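Local atomic coordinates of epoxide hydrolase (PDB entry 3G02), a protein that probably catalyses the hydrolysis of epoxides to diols, and is an enantioselective variant, made by directed evolution, of an alpha/beta hydrolase-fold enzyme. Residues A[8-13]-A[181-186]; A[107-112]-A[142-147]; A[226-231]-A[355-360]; A[237-242]-A[351-356]. The protein carries 9 engineered substitutions. One frame throughout, in Å; residues are numbered along the deposited sequence. Where two conformers were deposited one is given.

Interaction 1 (A[8-13]-A[181-186]); sequences KFPSSA and LGFGSG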
loop_
_atom_site.group_PDB
_atom_site.type_symbol
_atom_site.label_atom_id
_atom_site.label_comp_id
_atom_site.label_asym_id
_atom_site.label_seq_id
_atom_site.Cartn_x
_atom_site.Cartn_y
_atom_site.Cartn_z
ATOM N N LYS A 8 -34.042 -13.859 -22.050
ATOM C CA LYS A 8 -34.767 -15.082 -21.718
ATOM C C LYS A 8 -33.801 -16.157 -21.223
ATOM O O LYS A 8 -32.884 -16.557 -21.940
ATOM C CB LYS A 8 -35.564 -15.576 -22.933
ATOM C CG LYS A 8 -36.379 -16.838 -22.684
ATOM C CD LYS A 8 -37.028 -17.333 -23.968
ATOM C CE LYS A 8 -37.394 -18.806 -23.863
ATOM N NZ LYS A 8 -37.837 -19.360 -25.176
ATOM N N PHE A 9 -34.013 -16.620 -19.991
ATOM C CA PHE A 9 -33.212 -17.703 -19.425
ATOM C C PHE A 9 -33.332 -18.965 -20.274
ATOM O O PHE A 9 -34.391 -19.205 -20.868
ATOM C CB PHE A 9 -33.667 -18.008 -17.993
ATOM C CG PHE A 9 -33.003 -17.164 -16.931
ATOM C CD1 PHE A 9 -32.481 -15.903 -17.223
ATOM C CD2 PHE A 9 -32.934 -17.626 -15.622
ATOM C CE1 PHE A 9 -31.879 -15.130 -16.232
ATOM C CE2 PHE A 9 -32.342 -16.863 -14.625
ATOM C CZ PHE A 9 -31.810 -15.611 -14.929
ATOM N N PRO A 10 -32.255 -19.775 -20.339
ATOM C CA PRO A 10 -32.322 -21.061 -21.035
ATOM C C PRO A 10 -33.418 -21.948 -20.450
ATOM O O PRO A 10 -33.742 -21.831 -19.264
ATOM C CB PRO A 10 -30.947 -21.677 -20.765
ATOM C CG PRO A 10 -30.063 -20.506 -20.508
ATOM C CD PRO A 10 -30.914 -19.533 -19.774
ATOM N N SER A 11 -33.991 -22.813 -21.283
ATOM C CA SER A 11 -35.075 -23.700 -20.855
ATOM C C SER A 11 -34.650 -24.640 -19.727
ATOM O O SER A 11 -35.476 -25.047 -18.908
ATOM C CB SER A 11 -35.604 -24.515 -22.037
ATOM O OG SER A 11 -34.612 -25.401 -22.528
ATOM N N SER A 12 -33.359 -24.971 -19.693
ATOM C CA SER A 12 -32.795 -25.880 -18.690
ATOM C C SER A 12 -32.451 -25.192 -17.361
ATOM O O SER A 12 -32.055 -25.858 -16.401
ATOM C CB SER A 12 -31.563 -26.593 -19.254
ATOM O OG SER A 12 -30.611 -25.658 -19.744
ATOM N N ALA A 13 -32.598 -23.868 -17.309
ATOM C CA ALA A 13 -32.337 -23.110 -16.083
ATOM C C ALA A 13 -33.292 -23.521 -14.968
ATOM O O ALA A 13 -34.500 -23.658 -15.190
ATOM C CB ALA A 13 -32.435 -21.610 -16.340
ATOM N N LEU A 181 -28.187 -21.744 -14.158
ATOM C CA LEU A 181 -28.662 -21.199 -15.428
ATOM C C LEU A 181 -28.900 -22.288 -16.471
ATOM O O LEU A 181 -29.316 -21.993 -17.595
ATOM C CB LEU A 181 -27.691 -20.139 -15.960
ATOM C CG LEU A 181 -27.637 -18.821 -15.184
ATOM C CD1 LEU A 181 -26.476 -17.968 -15.676
ATOM C CD2 LEU A 181 -28.949 -18.059 -15.290
ATOM N N GLY A 182 -28.627 -23.537 -16.090
ATOM C CA GLY A 182 -28.925 -24.710 -16.917
ATOM C C GLY A 182 -27.748 -25.317 -17.653
ATOM O O GLY A 182 -27.932 -26.083 -18.607
ATOM N N PHE A 183 -26.533 -24.997 -17.214
ATOM C CA PHE A 183 -25.342 -25.406 -17.952
ATOM C C PHE A 183 -24.530 -26.521 -17.284
ATOM O O PHE A 183 -23.333 -26.662 -17.532
ATOM C CB PHE A 183 -24.459 -24.189 -18.263
ATOM C CG PHE A 183 -25.207 -23.022 -18.853
ATOM C CD1 PHE A 183 -26.125 -23.202 -19.893
ATOM C CD2 PHE A 183 -24.975 -21.733 -18.383
ATOM C CE1 PHE A 183 -26.805 -22.115 -20.440
ATOM C CE2 PHE A 183 -25.649 -20.639 -18.923
ATOM C CZ PHE A 183 -26.564 -20.827 -19.954
ATOM N N GLY A 184 -25.200 -27.327 -16.461
ATOM C CA GLY A 184 -24.577 -28.482 -15.814
ATOM C C GLY A 184 -23.942 -29.478 -16.773
ATOM O O GLY A 184 -22.975 -30.152 -16.420
ATOM N N SER A 185 -24.485 -29.561 -17.988
ATOM C CA SER A 185 -23.963 -30.454 -19.025
ATOM C C SER A 185 -22.650 -29.968 -19.641
ATOM O O SER A 185 -21.961 -30.733 -20.318
ATOM C CB SER A 185 -25.004 -30.676 -20.124
ATOM O OG SER A 185 -25.339 -29.462 -20.774
ATOM N N GLY A 186 -22.308 -28.700 -19.414
ATOM C CA GLY A 186 -21.029 -28.181 -19.876
ATOM C C GLY A 186 -21.009 -26.694 -20.146
ATOM O O GLY A 186 -21.966 -26.133 -20.675
#
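A13 and G182 bring their backbones to a CA-CA distance of 3.9 Å where a type I turn, P10 to A13, meets the Schellman motif that ends helix 167-180 at G182. S12 OG and A13 N come right up against G182, which has positive phi (102°) and no side chain. S12 OG, turned between its own N and carbonyl carbon (chi1 54°), donates to G182 O at 2.9 Å, coming in from the side of the carbonyl at a C=O...O angle of 110°. L181 O is buried without a polar partner, with P10 CG 3.4 Å away and A13 CB also against it. Farther along, L181 CD2 sits over one face of the F9 ring, 3.9 Å from its centroid, in a CH-pi contact displaced toward the rim. P10 CG meets F183 CZ at 3.6 Å, the two side chains crossing at about a right angle. F9 also packs against F88 edge-to-face, and F183 meets the ring of H144. The contact thus fastens the N-terminal arm to the helix-to-strand loop between helix 167-180 and strand 187-191 of the alpha/beta hydrolase fold.

Interaction 2 (A[107-112]-A[142-147]); sequences EDAVPI and PFHLVV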
loop_
_atom_site.group_PDB
_atom_site.type_symbol
_atom_site.label_atom_id
_atom_site.label_comp_id
_atom_site.label_asym_id
_atom_site.label_seq_id
_atom_site.Cartn_x
_atom_site.Cartn_y
_atom_site.Cartn_z
ATOM N N GLU A 107 -30.977 -23.805 -28.754
ATOM C CA GLU A 107 -30.782 -24.918 -27.828
ATOM C C GLU A 107 -29.354 -25.480 -27.889
ATOM O O GLU A 107 -28.887 -26.106 -26.935
ATOM C CB GLU A 107 -31.819 -26.020 -28.088
ATOM C CG GLU A 107 -32.027 -26.999 -26.927
ATOM C CD GLU A 107 -32.616 -26.351 -25.674
ATOM O OE1 GLU A 107 -32.268 -26.802 -24.562
ATOM O OE2 GLU A 107 -33.423 -25.399 -25.794
ATOM N N ASP A 108 -28.664 -25.242 -29.003
ATOM C CA ASP A 108 -27.290 -25.724 -29.183
ATOM C C ASP A 108 -26.219 -24.696 -28.781
ATOM O O ASP A 108 -25.023 -24.922 -28.998
ATOM C CB ASP A 108 -27.063 -26.210 -30.625
ATOM C CG ASP A 108 -27.184 -25.096 -31.659
ATOM O OD1 ASP A 108 -26.680 -25.285 -32.787
ATOM O OD2 ASP A 108 -27.778 -24.037 -31.360
ATOM N N ALA A 109 -26.656 -23.585 -28.187
ATOM C CA ALA A 109 -25.758 -22.479 -27.826
ATOM C C ALA A 109 -24.722 -22.892 -26.786
ATOM O O ALA A 109 -25.054 -23.553 -25.801
ATOM C CB ALA A 109 -26.555 -21.285 -27.336
ATOM N N VAL A 110 -23.471 -22.500 -27.017
ATOM C CA VAL A 110 -22.373 -22.826 -26.108
ATOM C C VAL A 110 -22.382 -21.877 -24.905
ATOM O O VAL A 110 -22.280 -20.662 -25.074
ATOM C CB VAL A 110 -20.990 -22.741 -26.806
ATOM C CG1 VAL A 110 -19.886 -23.230 -25.872
ATOM C CG2 VAL A 110 -20.982 -23.534 -28.109
ATOM N N PRO A 111 -22.513 -22.425 -23.682
ATOM C CA PRO A 111 -22.463 -21.569 -22.494
ATOM C C PRO A 111 -21.042 -21.121 -22.157
ATOM O O PRO A 111 -20.142 -21.950 -22.029
ATOM C CB PRO A 111 -22.991 -22.478 -21.379
ATOM C CG PRO A 111 -23.538 -23.718 -22.087
ATOM C CD PRO A 111 -22.739 -23.837 -23.325
ATOM N N ILE A 112 -20.852 -19.809 -22.029
ATOM C CA ILE A 112 -19.555 -19.253 -21.647
ATOM C C ILE A 112 -19.754 -18.274 -20.495
ATOM O O ILE A 112 -20.646 -17.430 -20.545
ATOM C CB ILE A 112 -18.853 -18.509 -22.826
ATOM C CG1 ILE A 112 -18.813 -19.372 -24.094
ATOM C CG2 ILE A 112 -17.427 -18.099 -22.436
ATOM C CD1 ILE A 112 -18.400 -18.607 -25.346
ATOM N N PRO A 142 -24.573 -17.772 -31.236
ATOM C CA PRO A 142 -24.041 -19.128 -31.059
ATOM C C PRO A 142 -23.677 -19.485 -29.620
ATOM O O PRO A 142 -23.475 -20.660 -29.317
ATOM C CB PRO A 142 -22.790 -19.128 -31.938
ATOM C CG PRO A 142 -22.327 -17.716 -31.921
ATOM C CD PRO A 142 -23.551 -16.857 -31.788
ATOM N N PHE A 143 -23.570 -18.475 -28.758
ATOM C CA PHE A 143 -23.142 -18.689 -27.379
ATOM C C PHE A 143 -24.140 -18.100 -26.398
ATOM O O PHE A 143 -24.896 -17.189 -26.736
ATOM C CB PHE A 143 -21.781 -18.021 -27.113
ATOM C CG PHE A 143 -20.735 -18.278 -28.167
ATOM C CD1 PHE A 143 -20.517 -19.557 -28.676
ATOM C CD2 PHE A 143 -19.924 -17.237 -28.613
ATOM C CE1 PHE A 143 -19.534 -19.787 -29.642
ATOM C CE2 PHE A 143 -18.939 -17.459 -29.569
ATOM C CZ PHE A 143 -18.742 -18.740 -30.085
ATOM N N HIS A 144 -24.144 -18.632 -25.178
ATOM C CA HIS A 144 -24.697 -17.910 -24.040
ATOM C C HIS A 144 -23.514 -17.197 -23.409
ATOM O O HIS A 144 -22.484 -17.822 -23.152
ATOM C CB HIS A 144 -25.315 -18.862 -23.015
ATOM C CG HIS A 144 -26.531 -19.586 -23.503
ATOM N ND1 HIS A 144 -27.707 -18.941 -23.817
ATOM C CD2 HIS A 144 -26.761 -20.906 -23.697
ATOM C CE1 HIS A 144 -28.604 -19.832 -24.203
ATOM N NE2 HIS A 144 -28.056 -21.031 -24.133
ATOM N N LEU A 145 -23.653 -15.896 -23.181
ATOM C CA LEU A 145 -22.564 -15.111 -22.606
ATOM C C LEU A 145 -22.974 -14.601 -21.234
ATOM O O LEU A 145 -23.818 -13.712 -21.120
ATOM C CB LEU A 145 -22.166 -13.967 -23.543
ATOM C CG LEU A 145 -21.711 -14.428 -24.933
ATOM C CD1 LEU A 145 -21.937 -13.336 -25.958
ATOM C CD2 LEU A 145 -20.268 -14.909 -24.926
ATOM N N VAL A 146 -22.382 -15.197 -20.202
ATOM C CA VAL A 146 -22.677 -14.850 -18.815
ATOM C C VAL A 146 -21.471 -14.124 -18.222
ATOM O O VAL A 146 -20.349 -14.630 -18.276
ATOM C CB VAL A 146 -22.989 -16.114 -17.974
ATOM C CG1 VAL A 146 -23.372 -15.743 -16.540
ATOM C CG2 VAL A 146 -24.106 -16.941 -18.625
ATOM N N VAL A 147 -21.724 -12.939 -17.673
ATOM C CA VAL A 147 -20.676 -12.089 -17.108
ATOM C C VAL A 147 -21.004 -11.816 -15.634
ATOM O O VAL A 147 -21.693 -10.840 -15.311
ATOM C CB VAL A 147 -20.536 -10.757 -17.882
ATOM C CG1 VAL A 147 -19.329 -9.982 -17.380
ATOM C CG2 VAL A 147 -20.403 -11.009 -19.382
HETATM O O HOH W 1 -27.389 -24.159 -24.642
#
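I112 and F143 meet on one face of the sheet, where I112 CD1 lies over the F143 ring, 4.0 Å from its centroid and 25° off the normal, in a CH-pi contact. P142 CG covers the opposite face of the same ring, above its centre, so the phenyl group is sandwiched between two aliphatic groups. With CG anti to its carbonyl carbon (chi1 -47°), F143 runs alongside V110, both side chains pointing the same way, and CD1 comes to 3.7 Å from V110 CB. Helix 382-396 packs against this side through T390 and V393.

H144 points to the other face of the sheet. A109 CB lies over one face of the imidazole, nearest to NE2 at 3.5 Å, while a water in the ring plane bonds to NE2 at its edge. That water also donates to A109 O at 2.7 Å, tying the ring to the residue just before the strand.

Beneath the side chains the two strands run parallel, their axes 15° apart. Four backbone bonds form the ladder: V110 N to P142 O, H144 N to V110 O, I112 N to H144 O and V146 N to I112 O, the last at 2.8 Å. These are the two parallel strands of the beta-alpha-beta unit 110-115, 126-135, 143-148, part of the central sheet of an alpha/beta hydrolase.

Interaction 3 (A[226-231]-A[355-360]); sequences PSIESL and RSWIAT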
loop_
_atom_site.group_PDB
_atom_site.type_symbol
_atom_site.label_atom_id
_atom_site.label_comp_id
_atom_site.label_asym_id
_atom_site.label_seq_id
_atom_site.Cartn_x
_atom_site.Cartn_y
_atom_site.Cartn_z
ATOM N N PRO A 226 10.995 -24.781 -19.882
ATOM C CA PRO A 226 12.172 -24.250 -20.584
ATOM C C PRO A 226 12.807 -23.032 -19.909
ATOM O O PRO A 226 12.112 -22.230 -19.279
ATOM C CB PRO A 226 11.620 -23.870 -21.962
ATOM C CG PRO A 226 10.173 -23.669 -21.751
ATOM C CD PRO A 226 9.769 -24.634 -20.686
ATOM N N SER A 227 14.123 -22.915 -20.050
ATOM C CA SER A 227 14.900 -21.861 -19.404
ATOM C C SER A 227 14.689 -20.497 -20.058
ATOM O O SER A 227 14.195 -20.409 -21.187
ATOM C CB SER A 227 16.385 -22.220 -19.453
ATOM O OG SER A 227 16.838 -22.241 -20.798
ATOM N N ILE A 228 15.077 -19.445 -19.337
ATOM C CA ILE A 228 15.111 -18.076 -19.862
ATOM C C ILE A 228 15.988 -18.001 -21.112
ATOM O O ILE A 228 15.664 -17.293 -22.065
ATOM C CB ILE A 228 15.656 -17.072 -18.801
ATOM C CG1 ILE A 228 14.853 -17.154 -17.496
ATOM C CG2 ILE A 228 15.702 -15.637 -19.355
ATOM C CD1 ILE A 228 13.562 -16.374 -17.497
ATOM N N GLU A 229 17.097 -18.742 -21.092
ATOM C CA GLU A 229 18.049 -18.785 -22.207
ATOM C C GLU A 229 17.431 -19.304 -23.499
ATOM O O GLU A 229 17.871 -18.940 -24.587
ATOM C CB GLU A 229 19.264 -19.648 -21.852
ATOM C CG GLU A 229 20.232 -19.001 -20.874
ATOM C CD GLU A 229 19.775 -19.085 -19.429
ATOM O OE1 GLU A 229 18.943 -19.961 -19.106
ATOM O OE2 GLU A 229 20.259 -18.271 -18.611
ATOM N N SER A 230 16.419 -20.159 -23.371
ATOM C CA SER A 230 15.746 -20.743 -24.530
ATOM C C SER A 230 14.731 -19.796 -25.177
ATOM O O SER A 230 14.223 -20.069 -26.265
ATOM C CB SER A 230 15.061 -22.054 -24.141
ATOM O OG SER A 230 13.855 -21.810 -23.431
ATOM N N LEU A 231 14.432 -18.690 -24.499
ATOM C CA LEU A 231 13.406 -17.759 -24.961
ATOM C C LEU A 231 13.936 -16.807 -26.022
ATOM O O LEU A 231 15.115 -16.457 -26.017
ATOM C CB LEU A 231 12.836 -16.965 -23.779
ATOM C CG LEU A 231 12.249 -17.771 -22.617
ATOM C CD1 LEU A 231 11.736 -16.817 -21.550
ATOM C CD2 LEU A 231 11.143 -18.715 -23.078
ATOM N N ARG A 355 4.649 -18.421 -24.484
ATOM C CA ARG A 355 3.905 -19.628 -24.836
ATOM C C ARG A 355 4.497 -20.907 -24.228
ATOM O O ARG A 355 3.763 -21.721 -23.671
ATOM C CB ARG A 355 3.801 -19.764 -26.361
ATOM C CG ARG A 355 3.031 -20.994 -26.816
ATOM C CD ARG A 355 2.889 -21.063 -28.327
ATOM N NE ARG A 355 2.115 -22.239 -28.720
ATOM C CZ ARG A 355 1.495 -22.387 -29.888
ATOM N NH1 ARG A 355 1.541 -21.428 -30.804
ATOM N NH2 ARG A 355 0.818 -23.502 -30.137
ATOM N N SER A 356 5.816 -21.071 -24.334
ATOM C CA SER A 356 6.485 -22.289 -23.857
ATOM C C SER A 356 6.389 -22.482 -22.339
ATOM O O SER A 356 6.534 -23.600 -21.841
ATOM C CB SER A 356 7.947 -22.313 -24.307
ATOM O OG SER A 356 8.677 -21.249 -23.730
ATOM N N TRP A 357 6.153 -21.392 -21.612
ATOM C CA TRP A 357 5.938 -21.466 -20.171
ATOM C C TRP A 357 4.479 -21.795 -19.882
ATOM O O TRP A 357 4.183 -22.676 -19.080
ATOM C CB TRP A 357 6.323 -20.148 -19.504
ATOM C CG TRP A 357 7.800 -19.948 -19.306
ATOM C CD1 TRP A 357 8.821 -20.591 -19.954
ATOM C CD2 TRP A 357 8.417 -19.009 -18.421
ATOM N NE1 TRP A 357 10.036 -20.121 -19.509
ATOM C CE2 TRP A 357 9.815 -19.148 -18.568
ATOM C CE3 TRP A 357 7.922 -18.071 -17.500
ATOM C CZ2 TRP A 357 10.727 -18.381 -17.834
ATOM C CZ3 TRP A 357 8.828 -17.308 -16.772
ATOM C CH2 TRP A 357 10.216 -17.467 -16.946
ATOM N N ILE A 358 3.570 -21.088 -20.553
ATOM C CA ILE A 358 2.134 -21.320 -20.405
ATOM C C ILE A 358 1.763 -22.766 -20.767
ATOM O O ILE A 358 0.909 -23.379 -20.125
ATOM C CB ILE A 358 1.321 -20.301 -21.246
ATOM C CG1 ILE A 358 1.598 -18.879 -20.746
ATOM C CG2 ILE A 358 -0.175 -20.612 -21.202
ATOM C CD1 ILE A 358 1.284 -17.792 -21.745
ATOM N N ALA A 359 2.441 -23.306 -21.780
ATOM C CA ALA A 359 2.220 -24.679 -22.238
ATOM C C ALA A 359 2.490 -25.744 -21.168
ATOM O O ALA A 359 1.930 -26.841 -21.228
ATOM C CB ALA A 359 3.051 -24.955 -23.484
ATOM N N THR A 360 3.334 -25.417 -20.189
ATOM C CA THR A 360 3.654 -26.354 -19.104
ATOM C C THR A 360 2.530 -26.449 -18.072
ATOM O O THR A 360 2.563 -27.307 -17.188
ATOM C CB THR A 360 4.960 -25.973 -18.358
ATOM O OG1 THR A 360 4.746 -24.787 -17.580
ATOM C CG2 THR A 360 6.112 -25.754 -19.327
HETATM O O HOH W 2 11.389 -21.765 -24.838
#
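W357 and I228 are brought together by similar first torsions, each placing its chain anti to the carbonyl carbon (chi1 -79° for W357), and the second torsion of I228 (chi2 -82°) then bends CD1 in to the benzo edge of the indole. There CD1 lies near the ring plane, 3.5 Å from W357 CZ2. The contact belongs to the alpha/beta hydrolase fold, where it joins the loop between strand 209-214 and helix 233-248 to the short helix 355-358 that precedes the outermost strand 362-369.

The pyrrole side of the indole is held by a polar contact. W357 NE1 donates to P226 O at 3.0 Å, but the bond is bent, 131° at the hydrogen, with the oxygen well out of the ring plane. P226, which follows a cis peptide bond, also sets CG 3.8 Å from W357 CD1 and 3.5 Å from S356 OG, and its CD lies against the methyl CG2 of T360. L231 crosses the indole at about a right angle and brings CD2 close to S356 OG. I239 of helix 233-248 and the loop residues A221 and P222 also pack on W357.

One water bridges the segments by donating to S230 OG at 2.8 Å and bonding to S356 OG at 3.0 Å; S230 OG in turn donates to S227 O, in the carbonyl plane and on a lone pair.

Interaction 4 (A[237-242]-A[351-356]); sequences EGIARM and VPVPRS. Engineered in segment 351-356: V351 (natural residue Cys).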
loop_
_atom_site.group_PDB
_atom_site.type_symbol
_atom_site.label_atom_id
_atom_site.label_comp_id
_atom_site.label_asym_id
_atom_site.label_seq_id
_atom_site.Cartn_x
_atom_site.Cartn_y
_atom_site.Cartn_z
ATOM N N GLU A 237 12.307 -9.934 -23.244
ATOM C CA GLU A 237 11.814 -8.599 -22.915
ATOM C C GLU A 237 10.559 -8.705 -22.053
ATOM O O GLU A 237 10.404 -7.956 -21.083
ATOM C CB GLU A 237 11.530 -7.785 -24.180
ATOM C CG GLU A 237 12.781 -7.311 -24.909
ATOM C CD GLU A 237 12.484 -6.657 -26.251
ATOM O OE1 GLU A 237 11.319 -6.695 -26.714
ATOM O OE2 GLU A 237 13.428 -6.100 -26.851
ATOM N N GLY A 238 9.689 -9.653 -22.400
ATOM C CA GLY A 238 8.467 -9.926 -21.645
ATOM C C GLY A 238 8.763 -10.339 -20.215
ATOM O O GLY A 238 8.113 -9.868 -19.273
ATOM N N ILE A 239 9.751 -11.215 -20.049
ATOM C CA ILE A 239 10.190 -11.637 -18.719
ATOM C C ILE A 239 10.754 -10.455 -17.923
ATOM O O ILE A 239 10.504 -10.337 -16.726
ATOM C CB ILE A 239 11.214 -12.810 -18.791
ATOM C CG1 ILE A 239 10.587 -14.037 -19.476
ATOM C CG2 ILE A 239 11.761 -13.162 -17.402
ATOM C CD1 ILE A 239 9.280 -14.514 -18.875
ATOM N N ALA A 240 11.497 -9.579 -18.596
ATOM C CA ALA A 240 12.028 -8.365 -17.970
ATOM C C ALA A 240 10.905 -7.469 -17.449
ATOM O O ALA A 240 10.990 -6.953 -16.333
ATOM C CB ALA A 240 12.909 -7.600 -18.950
ATOM N N ARG A 241 9.857 -7.296 -18.251
ATOM C CA ARG A 241 8.688 -6.516 -17.821
ATOM C C ARG A 241 7.993 -7.191 -16.637
ATOM O O ARG A 241 7.564 -6.514 -15.694
ATOM C CB ARG A 241 7.720 -6.275 -18.984
ATOM C CG ARG A 241 8.332 -5.452 -20.122
ATOM C CD ARG A 241 7.289 -4.947 -21.118
ATOM N NE ARG A 241 6.554 -6.032 -21.771
ATOM C CZ ARG A 241 6.983 -6.703 -22.839
ATOM N NH1 ARG A 241 8.154 -6.411 -23.393
ATOM N NH2 ARG A 241 6.238 -7.674 -23.357
ATOM N N MET A 242 7.814 -8.509 -16.727
ATOM C CA MET A 242 7.149 -9.285 -15.676
ATOM C C MET A 242 7.877 -9.104 -14.345
ATOM O O MET A 242 7.266 -8.888 -13.295
ATOM C CB MET A 242 7.127 -10.765 -16.057
ATOM C CG MET A 242 6.749 -11.698 -14.921
ATOM S SD MET A 242 7.259 -13.385 -15.257
ATOM C CE MET A 242 9.005 -13.295 -14.882
ATOM N N VAL A 351 2.369 -9.456 -16.628
ATOM C CA VAL A 351 3.340 -10.521 -16.412
ATOM C C VAL A 351 3.381 -11.405 -17.662
ATOM O O VAL A 351 2.903 -12.543 -17.650
ATOM C CB VAL A 351 3.024 -11.310 -15.114
ATOM C CG1 VAL A 351 3.386 -10.473 -13.891
ATOM C CG2 VAL A 351 1.549 -11.705 -15.046
ATOM N N PRO A 352 3.942 -10.861 -18.760
ATOM C CA PRO A 352 3.815 -11.491 -20.075
ATOM C C PRO A 352 4.740 -12.690 -20.280
ATOM O O PRO A 352 5.723 -12.614 -21.028
ATOM C CB PRO A 352 4.114 -10.345 -21.051
ATOM C CG PRO A 352 4.929 -9.366 -20.280
ATOM C CD PRO A 352 4.723 -9.611 -18.812
ATOM N N VAL A 353 4.397 -13.790 -19.613
ATOM C CA VAL A 353 5.109 -15.060 -19.740
ATOM C C VAL A 353 4.872 -15.650 -21.135
ATOM O O VAL A 353 3.800 -15.455 -21.713
ATOM C CB VAL A 353 4.706 -16.074 -18.625
ATOM C CG1 VAL A 353 5.221 -15.608 -17.274
ATOM C CG2 VAL A 353 3.197 -16.292 -18.575
ATOM N N PRO A 354 5.883 -16.348 -21.688
ATOM C CA PRO A 354 5.809 -16.829 -23.068
ATOM C C PRO A 354 4.983 -18.106 -23.234
ATOM O O PRO A 354 4.684 -18.789 -22.252
ATOM C CB PRO A 354 7.274 -17.111 -23.401
ATOM C CG PRO A 354 7.860 -17.536 -22.111
ATOM C CD PRO A 354 7.163 -16.714 -21.053
ATOM N N ARG A 355 4.649 -18.421 -24.484
ATOM C CA ARG A 355 3.905 -19.628 -24.836
ATOM C C ARG A 355 4.497 -20.907 -24.228
ATOM O O ARG A 355 3.763 -21.721 -23.671
ATOM C CB ARG A 355 3.801 -19.764 -26.361
ATOM C CG ARG A 355 3.031 -20.994 -26.816
ATOM C CD ARG A 355 2.889 -21.063 -28.327
ATOM N NE ARG A 355 2.115 -22.239 -28.720
ATOM C CZ ARG A 355 1.495 -22.387 -29.888
ATOM N NH1 ARG A 355 1.541 -21.428 -30.804
ATOM N NH2 ARG A 355 0.818 -23.502 -30.137
ATOM N N SER A 356 5.816 -21.071 -24.334
ATOM C CA SER A 356 6.485 -22.289 -23.857
ATOM C C SER A 356 6.389 -22.482 -22.339
ATOM O O SER A 356 6.534 -23.600 -21.841
ATOM C CB SER A 356 7.947 -22.313 -24.307
ATOM O OG SER A 356 8.677 -21.249 -23.730
#
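R241 turns one face of its guanidinium to its own helix, with G238 CA 3.5 Å above the plane toward the rim, while P352 CG of the facing segment approaches NH2 obliquely at 3.7 Å. A bend at chi3 (-60°) folds the arginine back in this way, and NH2 keeps a weak hydrogen bond to P347 O. P352, the centre of an inverse gamma turn, lodges its ring beside the helix: CG and CD both pack against G238 O, each at 3.4 Å, and CD also touches M242 CB. G238, without a side chain, lies close against P352. In one of its two conformers M242, its CG anti to the backbone N (chi1 167°), extends across the segment, setting CG 3.7 Å from CG1 of V351, an engineered residue, and SD 3.6 Å from V353 CG1. I239 CD1 meets P354 CD at 3.8 Å, and P354 stands at the N-cap position of helix 355-358. The contact thus joins helix 233-248 to the loop leading into helix 355-358. Its parts are aliphatic groups, a thioether, a guanidinium on a proline ring and that ring against a helix carbonyl; between these two segments the fit is one of shape and burial.

In the fold
The four contacts form two pairs at distant parts of the chain. Interactions 1 and 2 have centres 9 Å apart and touch where F183 packs on P111 and H144, so the 181-186 loop packs directly on the parallel strand pair; along the chain, interaction 2 is nested within the loop closed by interaction 1. Interactions 3 and 4, also 9 Å apart, share R355 and S356, and I239 and L231 pack on each other between them. Between the pairs the nearest atoms are at least about 17 Å apart. Interaction 4 comes near the predicted active site: the engineered V351 side chain is about 8 Å from that of D193, the predicted nucleophile, and about 7 Å from that of H375, a predicted proton donor.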